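Local coordinates for protein oxalate--CoA ligase (Arabidopsis thaliana, PDB 5IE2) that belongs to the ANL superfamily, with an AMP-binding domain and a smaller C-terminal domain, and binds adenosine-5'-triphosphate, at residues Asn186-Lys199 and Ala317-Glu329. Sequence-based numbering, arbitrary orientation.
With ACY (acetic acid), chain E.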
ATOM      1  N   ASN A 186      15.786   2.810   3.912  1.00 14.04           N
ATOM      2  CA  ASN A 186      14.681   1.969   3.472  1.00 13.25           C
ATOM      3  C   ASN A 186      13.855   2.697   2.370  1.00 16.60           C
ATOM      4  O   ASN A 186      13.546   2.132   1.279  1.00 15.68           O
ATOM      5  CB  ASN A 186      13.748   1.633   4.651  1.00 13.39           C
ATOM      6  CG  ASN A 186      14.313   0.611   5.653  1.00 15.32           C
ATOM      7  OD1 ASN A 186      13.939   0.656   6.826  1.00 14.31           O
ATOM      8  ND2 ASN A 186      15.203  -0.305   5.222  1.00 15.62           N
ATOM      9  N   LEU A 187      13.481   3.944   2.658  1.00 15.23           N
ATOM     10  CA  LEU A 187      12.614   4.711   1.740  1.00 13.14           C
ATOM     11  C   LEU A 187      13.307   4.970   0.398  1.00 14.49           C
ATOM     12  O   LEU A 187      12.713   4.792  -0.665  1.00 13.75           O
ATOM     13  CB  LEU A 187      12.207   6.054   2.371  1.00 14.07           C
ATOM     14  CG  LEU A 187      11.324   5.941   3.646  1.00 17.22           C
ATOM     15  CD1 LEU A 187      11.025   7.362   4.148  1.00 19.48           C
ATOM     16  CD2 LEU A 187      10.008   5.309   3.370  1.00 17.27           C
ATOM     17  N   ALA A 188      14.556   5.445   0.457  1.00 13.64           N
ATOM     18  CA  ALA A 188      15.321   5.698  -0.768  1.00 14.85           C
ATOM     19  C   ALA A 188      15.471   4.445  -1.629  1.00 14.20           C
ATOM     20  O   ALA A 188      15.290   4.473  -2.835  1.00 13.93           O
ATOM     21  CB  ALA A 188      16.708   6.247  -0.415  1.00 14.83           C
ATOM     22  N   SER A 189      15.767   3.309  -0.997  1.00 14.53           N
ATOM     23  CA  SER A 189      15.863   2.052  -1.708  1.00 17.03           C
ATOM     24  C   SER A 189      14.563   1.696  -2.403  1.00 15.75           C
ATOM     25  O   SER A 189      14.581   1.312  -3.572  1.00 14.31           O
ATOM     26  CB  SER A 189      16.262   0.909  -0.723  1.00 14.49           C
ATOM     27  OG  SER A 189      17.528   1.237  -0.154  1.00 16.61           O
ATOM     28  N   SER A 190      13.425   1.773  -1.680  1.00 14.42           N
ATOM     29  CA  SER A 190      12.188   1.379  -2.364  1.00 12.21           C
ATOM     30  C   SER A 190      11.785   2.336  -3.483  1.00 15.71           C
ATOM     31  O   SER A 190      11.295   1.894  -4.532  1.00 15.79           O
ATOM     32  CB  SER A 190      11.024   1.283  -1.385  1.00 14.74           C
ATOM     33  OG  SER A 190      11.199   0.068  -0.673  1.00 20.75           O
ATOM     34  N   VAL A 191      12.011   3.626  -3.266  1.00 14.28           N
ATOM     35  CA  VAL A 191      11.732   4.606  -4.315  1.00 14.52           C
ATOM     36  C   VAL A 191      12.584   4.305  -5.578  1.00 13.66           C
ATOM     37  O   VAL A 191      12.062   4.275  -6.703  1.00 15.38           O
ATOM     38  CB  VAL A 191      11.959   6.047  -3.775  1.00 14.05           C
ATOM     39  CG1 VAL A 191      12.178   7.059  -4.938  1.00 16.66           C
ATOM     40  CG2 VAL A 191      10.745   6.460  -2.873  1.00 12.70           C
ATOM     41  N   LYS A 192      13.881   4.048  -5.401  1.00 13.87           N
ATOM     42  CA  LYS A 192      14.691   3.637  -6.548  1.00 15.56           C
ATOM     43  C   LYS A 192      14.194   2.360  -7.225  1.00 15.17           C
ATOM     44  O   LYS A 192      14.197   2.276  -8.461  1.00 13.33           O
ATOM     45  CB  LYS A 192      16.168   3.446  -6.119  1.00 17.66           C
ATOM     46  CG  LYS A 192      16.774   4.827  -5.919  1.00 22.19           C
ATOM     47  CD  LYS A 192      18.256   4.767  -5.485  1.00 25.17           C
ATOM     48  CE  LYS A 192      18.418   4.105  -4.086  1.00 36.85           C
ATOM     49  NZ  LYS A 192      19.857   4.014  -3.675  1.00 36.28           N
ATOM     50  N   ASN A 193      13.793   1.366  -6.432  1.00 14.09           N
ATOM     51  CA  ASN A 193      13.269   0.116  -7.015  1.00 16.01           C
ATOM     52  C   ASN A 193      11.983   0.304  -7.873  1.00 13.38           C
ATOM     53  O   ASN A 193      11.869  -0.230  -8.978  1.00 13.12           O
ATOM     54  CB  ASN A 193      12.946  -0.879  -5.898  1.00 15.45           C
ATOM     55  CG  ASN A 193      14.189  -1.363  -5.167  1.00 17.96           C
ATOM     56  OD1 ASN A 193      15.336  -1.324  -5.689  1.00 16.39           O
ATOM     57  ND2 ASN A 193      13.962  -1.863  -3.974  1.00 15.23           N
ATOM     58  N   ILE A 194      11.057   1.059  -7.307  1.00 12.14           N
ATOM     59  CA  ILE A 194       9.767   1.315  -7.951  1.00 14.62           C
ATOM     60  C   ILE A 194       9.993   2.160  -9.208  1.00 17.00           C
ATOM     61  O   ILE A 194       9.529   1.809 -10.291  1.00 15.15           O
ATOM     62  CB  ILE A 194       8.784   2.019  -6.956  1.00 14.99           C
ATOM     63  CG1 ILE A 194       8.507   1.072  -5.770  1.00 11.93           C
ATOM     64  CG2 ILE A 194       7.468   2.475  -7.697  1.00 14.79           C
ATOM     65  CD1 ILE A 194       7.842   1.771  -4.533  1.00 16.44           C
ATOM     66  N   LYS A 195      10.807   3.206  -9.096  1.00 14.69           N
ATOM     67  CA  LYS A 195      11.102   3.992 -10.289  1.00 18.11           C
ATOM     68  C   LYS A 195      11.772   3.154 -11.373  1.00 20.69           C
ATOM     69  O   LYS A 195      11.496   3.322 -12.570  1.00 19.73           O
ATOM     70  CB  LYS A 195      12.106   5.116  -9.957  1.00 20.91           C
ATOM     71  CG  LYS A 195      11.560   6.241  -9.220  1.00 24.65           C
ATOM     72  CD  LYS A 195      12.600   7.416  -9.316  1.00 35.23           C
ATOM     73  CE  LYS A 195      13.981   6.984  -8.918  1.00 37.00           C
ATOM     74  NZ  LYS A 195      14.972   8.048  -9.081  1.00 37.73           N
ATOM     75  N   ALA A 196      12.650   2.240 -10.953  1.00 19.53           N
ATOM     76  CA  ALA A 196      13.388   1.473 -11.928  1.00 17.73           C
ATOM     77  C   ALA A 196      12.483   0.506 -12.666  1.00 17.86           C
ATOM     78  O   ALA A 196      12.526   0.452 -13.934  1.00 17.34           O
ATOM     79  CB  ALA A 196      14.618   0.709 -11.264  1.00 17.11           C
ATOM     80  N   VAL A 197      11.699  -0.291 -11.941  1.00 15.82           N
ATOM     81  CA  VAL A 197      10.946  -1.334 -12.639  1.00 15.30           C
ATOM     82  C   VAL A 197       9.815  -0.741 -13.520  1.00 17.14           C
ATOM     83  O   VAL A 197       9.481  -1.330 -14.531  1.00 19.26           O
ATOM     84  CB  VAL A 197      10.374  -2.404 -11.650  1.00 14.94           C
ATOM     85  CG1 VAL A 197       9.320  -1.789 -10.752  1.00 15.25           C
ATOM     86  CG2 VAL A 197       9.850  -3.672 -12.412  1.00 18.65           C
ATOM     87  N   TYR A 198       9.268   0.426 -13.172  1.00 15.32           N
ATOM     88  CA  TYR A 198       8.235   1.021 -14.036  1.00 15.48           C
ATOM     89  C   TYR A 198       8.808   2.095 -14.957  1.00 17.40           C
ATOM     90  O   TYR A 198       8.049   2.720 -15.670  1.00 19.40           O
ATOM     91  CB  TYR A 198       7.056   1.579 -13.180  1.00 18.07           C
ATOM     92  CG  TYR A 198       6.493   0.466 -12.308  1.00 15.50           C
ATOM     93  CD1 TYR A 198       6.012  -0.703 -12.880  1.00 14.81           C
ATOM     94  CD2 TYR A 198       6.521   0.566 -10.932  1.00 16.44           C
ATOM     95  CE1 TYR A 198       5.552  -1.753 -12.084  1.00 15.61           C
ATOM     96  CE2 TYR A 198       6.068  -0.465 -10.136  1.00 14.31           C
ATOM     97  CZ  TYR A 198       5.591  -1.600 -10.716  1.00 15.62           C
ATOM     98  OH  TYR A 198       5.196  -2.608  -9.878  1.00 15.36           O
ATOM     99  N   LYS A 199      10.135   2.296 -14.918  1.00 14.87           N
ATOM    100  CA  LYS A 199      10.792   3.394 -15.655  1.00 16.37           C
ATOM    101  C   LYS A 199      10.035   4.689 -15.496  1.00 16.45           C
ATOM    102  O   LYS A 199       9.703   5.343 -16.479  1.00 17.83           O
ATOM    103  CB  LYS A 199      10.932   3.043 -17.141  1.00 18.59           C
ATOM    104  CG  LYS A 199      11.786   1.817 -17.345  1.00 19.54           C
ATOM    105  CD  LYS A 199      12.004   1.554 -18.870  1.00 29.09           C
ATOM    106  CE  LYS A 199      12.758   0.256 -19.057  1.00 32.84           C
ATOM    107  NZ  LYS A 199      12.911   0.059 -20.541  1.00 36.27           N
ATOM    108  N   ALA A 317       8.972  -4.609   3.969  1.00 17.73           N
ATOM    109  CA  ALA A 317       9.871  -4.444   2.809  1.00 17.31           C
ATOM    110  C   ALA A 317       9.827  -2.992   2.304  1.00 16.03           C
ATOM    111  O   ALA A 317      10.263  -2.728   1.197  1.00 16.06           O
ATOM    112  CB  ALA A 317       9.409  -5.433   1.659  1.00 13.70           C
ATOM    113  N   THR A 318       9.243  -2.075   3.087  1.00 14.74           N
ATOM    114  CA  THR A 318       8.989  -0.689   2.599  1.00 15.35           C
ATOM    115  C   THR A 318       8.243  -0.806   1.226  1.00 15.83           C
ATOM    116  O   THR A 318       8.608  -0.180   0.232  1.00 17.01           O
ATOM    117  CB  THR A 318      10.314   0.155   2.501  1.00 14.26           C
ATOM    118  OG1 THR A 318      11.002  -0.028   3.737  1.00 17.43           O
ATOM    119  CG2 THR A 318      10.021   1.676   2.371  1.00 15.24           C
ATOM    120  N   HIS A 319       7.200  -1.615   1.231  1.00 16.21           N
ATOM    121  CA  HIS A 319       6.362  -1.879   0.045  1.00 15.25           C
ATOM    122  C   HIS A 319       7.052  -2.895  -0.914  1.00 15.72           C
ATOM    123  O   HIS A 319       7.140  -4.082  -0.592  1.00 15.21           O
ATOM    124  CB  HIS A 319       5.966  -0.540  -0.670  1.00 12.40           C
ATOM    125  CG  HIS A 319       4.871  -0.711  -1.695  1.00 14.91           C
ATOM    126  ND1 HIS A 319       3.680  -1.357  -1.426  1.00 15.09           N
ATOM    127  CD2 HIS A 319       4.818  -0.351  -3.013  1.00 17.23           C
ATOM    128  CE1 HIS A 319       2.941  -1.389  -2.533  1.00 17.14           C
ATOM    129  NE2 HIS A 319       3.607  -0.788  -3.509  1.00 17.44           N
ATOM    130  N   LEU A 320       7.516  -2.456  -2.083  1.00 15.70           N
ATOM    131  CA  LEU A 320       7.787  -3.367  -3.200  1.00 12.97           C
ATOM    132  C   LEU A 320       8.828  -4.493  -2.900  1.00 15.37           C
ATOM    133  O   LEU A 320       9.965  -4.213  -2.437  1.00 15.90           O
ATOM    134  CB  LEU A 320       8.293  -2.535  -4.394  1.00 12.64           C
ATOM    135  CG  LEU A 320       8.676  -3.362  -5.638  1.00 15.78           C
ATOM    136  CD1 LEU A 320       7.450  -3.981  -6.227  1.00 14.77           C
ATOM    137  CD2 LEU A 320       9.364  -2.402  -6.641  1.00 15.28           C
ATOM    138  N   MET A 321       8.433  -5.726  -3.200  1.00 15.44           N
ATOM    139  CA  MET A 321       9.358  -6.855  -3.243  1.00 16.77           C
ATOM    140  C   MET A 321       9.544  -7.352  -4.696  1.00 17.05           C
ATOM    141  O   MET A 321      10.684  -7.440  -5.197  1.00 19.14           O
ATOM    142  CB  MET A 321       8.844  -8.003  -2.355  1.00 16.21           C
ATOM    143  CG  MET A 321       8.953  -7.619  -0.851  1.00 18.53           C
ATOM    144  SD  MET A 321       8.258  -8.934   0.193  1.00 18.28           S
ATOM    145  CE  MET A 321       6.472  -8.635  -0.045  1.00 14.27           C
ATOM    146  N   SER A 322       8.429  -7.663  -5.365  1.00 14.56           N
ATOM    147  CA  SER A 322       8.547  -8.158  -6.740  1.00 13.90           C
ATOM    148  C   SER A 322       7.502  -7.512  -7.633  1.00 16.12           C
ATOM    149  O   SER A 322       6.438  -7.066  -7.174  1.00 15.07           O
ATOM    150  CB  SER A 322       8.415  -9.722  -6.832  1.00 18.56           C
ATOM    151  OG  SER A 322       7.072 -10.156  -6.556  1.00 18.13           O
ATOM    152  N   SER A 323       7.789  -7.500  -8.920  1.00 16.00           N
ATOM    153  CA  SER A 323       6.782  -7.020  -9.876  1.00 15.38           C
ATOM    154  C   SER A 323       6.900  -7.653 -11.246  1.00 15.20           C
ATOM    155  O   SER A 323       7.995  -7.984 -11.699  1.00 14.66           O
ATOM    156  CB  SER A 323       6.900  -5.504 -10.054  1.00 15.49           C
ATOM    157  OG  SER A 323       5.828  -5.027 -10.874  1.00 17.33           O
ATOM    158  N   ASN A 324       5.764  -7.774 -11.936  1.00 13.97           N
ATOM    159  CA  ASN A 324       5.824  -7.997 -13.361  1.00 17.14           C
ATOM    160  C   ASN A 324       6.461  -6.772 -13.996  1.00 16.52           C
ATOM    161  O   ASN A 324       6.275  -5.643 -13.518  1.00 17.70           O
ATOM    162  CB  ASN A 324       4.409  -8.246 -13.933  1.00 16.52           C
ATOM    163  CG  ASN A 324       3.889  -9.620 -13.574  1.00 18.53           C
ATOM    164  OD1 ASN A 324       4.180 -10.601 -14.259  1.00 18.46           O
ATOM    165  ND2 ASN A 324       3.113  -9.706 -12.484  1.00 17.01           N
ATOM    166  N   PRO A 325       7.242  -6.984 -15.049  1.00 17.87           N
ATOM    167  CA  PRO A 325       7.992  -5.924 -15.733  1.00 16.54           C
ATOM    168  C   PRO A 325       7.111  -5.206 -16.741  1.00 16.94           C
ATOM    169  O   PRO A 325       6.013  -5.710 -17.082  1.00 18.46           O
ATOM    170  CB  PRO A 325       9.117  -6.704 -16.439  1.00 18.51           C
ATOM    171  CG  PRO A 325       8.376  -8.000 -16.843  1.00 18.61           C
ATOM    172  CD  PRO A 325       7.473  -8.308 -15.648  1.00 18.39           C
ATOM    173  N   LEU A 326       7.597  -4.069 -17.237  1.00 18.97           N
ATOM    174  CA  LEU A 326       6.987  -3.384 -18.411  1.00 18.83           C
ATOM    175  C   LEU A 326       7.061  -4.310 -19.612  1.00 17.00           C
ATOM    176  O   LEU A 326       7.981  -5.095 -19.723  1.00 19.21           O
ATOM    177  CB  LEU A 326       7.737  -2.055 -18.728  1.00 18.26           C
ATOM    178  CG  LEU A 326       7.722  -0.968 -17.649  1.00 20.69           C
ATOM    179  CD1 LEU A 326       8.607   0.160 -18.025  1.00 21.06           C
ATOM    180  CD2 LEU A 326       6.302  -0.428 -17.530  1.00 18.06           C
ATOM    181  N   PRO A 327       6.085  -4.217 -20.539  1.00 18.80           N
ATOM    182  CA  PRO A 327       6.065  -5.078 -21.735  1.00 20.07           C
ATOM    183  C   PRO A 327       7.356  -4.993 -22.541  1.00 25.50           C
ATOM    184  O   PRO A 327       7.793  -5.999 -23.116  1.00 26.03           O
ATOM    185  CB  PRO A 327       4.879  -4.539 -22.529  1.00 21.62           C
ATOM    186  CG  PRO A 327       3.920  -4.036 -21.483  1.00 21.45           C
ATOM    187  CD  PRO A 327       4.838  -3.444 -20.374  1.00 19.99           C
ATOM    188  N   GLU A 328       7.990  -3.822 -22.567  1.00 28.69           N
ATOM    189  CA  GLU A 328       9.224  -3.676 -23.336  1.00 35.50           C
ATOM    190  C   GLU A 328      10.356  -4.479 -22.709  1.00 33.14           C
ATOM    191  O   GLU A 328      11.333  -4.759 -23.383  1.00 33.90           O
ATOM    192  CB  GLU A 328       9.624  -2.199 -23.464  1.00 43.03           C
ATOM    193  CG  GLU A 328      10.151  -1.580 -22.165  1.00 49.89           C
ATOM    194  CD  GLU A 328       9.855  -0.080 -22.041  1.00 57.64           C
ATOM    195  OE1 GLU A 328       8.667   0.300 -22.135  1.00 60.86           O
ATOM    196  OE2 GLU A 328      10.800   0.715 -21.824  1.00 60.12           O
ATOM    197  N   GLU A 329      10.216  -4.877 -21.441  1.00 29.14           N
ATOM    198  CA  GLU A 329      11.256  -5.658 -20.770  1.00 29.16           C
ATOM    199  C   GLU A 329      10.919  -7.143 -20.669  1.00 30.87           C
ATOM    200  O   GLU A 329      11.830  -7.958 -20.549  1.00 34.48           O
ATOM    201  CB  GLU A 329      11.551  -5.114 -19.350  1.00 32.54           C
ATOM    202  CG  GLU A 329      12.213  -3.725 -19.334  1.00 39.32           C
ATOM    203  CD  GLU A 329      13.591  -3.694 -20.037  1.00 45.68           C
ATOM    204  OE1 GLU A 329      14.329  -4.713 -20.009  1.00 46.54           O
ATOM    205  OE2 GLU A 329      13.910  -2.646 -20.653  1.00 47.99           O
TER
HETATM  206  C   ACY E 603       1.655  -3.397   0.281  1.00 23.69           C
HETATM  207  O   ACY E 603       1.079  -3.150  -0.841  1.00 24.14           O
HETATM  208  OXT ACY E 603       2.808  -2.981   0.599  1.00 22.33           O
HETATM  209  CH3 ACY E 603       0.941  -4.282   1.269  1.00 20.30           C
HETATM  210  O   HOH W   1      11.401  -1.901  -2.612  1.00 15.16           O
HETATM  211  O   HOH W   2      10.244  -3.326 -16.234  1.00 17.45           O
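Ser190 gives its hydroxyl proton to the backbone carbonyl of Thr318 (OG to O, 2.8 Å), joining helix 184-198 to bulged strand 319-323 in the AMP-binding domain of this ANL enzyme. The donor stands 35° out of the carbonyl plane. A small hydroxyl suits this buried spot because it can also accept: a water donates to Ser190 OG and to Leu320 O and accepts from Asn193 ND2. Thr318 turns its own OG1 past Asn186 CB to bond Asn369 O, while Asn186 ND2 is taken by Pro368 O. Further along the helix, between the hydroxyl bonds of Ser190 and Tyr198, the branched apolar end of Leu320 suits a place against Ile194 and Val197; its CG lies anti to the backbone N (chi1 178°), which carries CD2 to 3.7 Å from Ile194 CG1. The end of Ile194 meets the edge of the His319 ring, whose ND1 donates to an acetic acid probably left from crystallisation; the His319 side chain lies about 7 Å from the bound ATP. The long tyrosine ring carries Tyr198 OH across to donate to Ser323 OG (2.7 Å), and Arg286 NE bonds it too; Ser323 passes its own proton to Asn324 O. A second water joins Val197 O to Leu326 N. At the helix's closing Schellman motif, Lys199 is long enough to pass its aliphatic chain across Leu326 CD1 before NZ reaches two carboxylates, 2.6 Å from Glu328 OE2 and 2.9 Å from Glu329 OE2, meeting the latter on its anti lone pair.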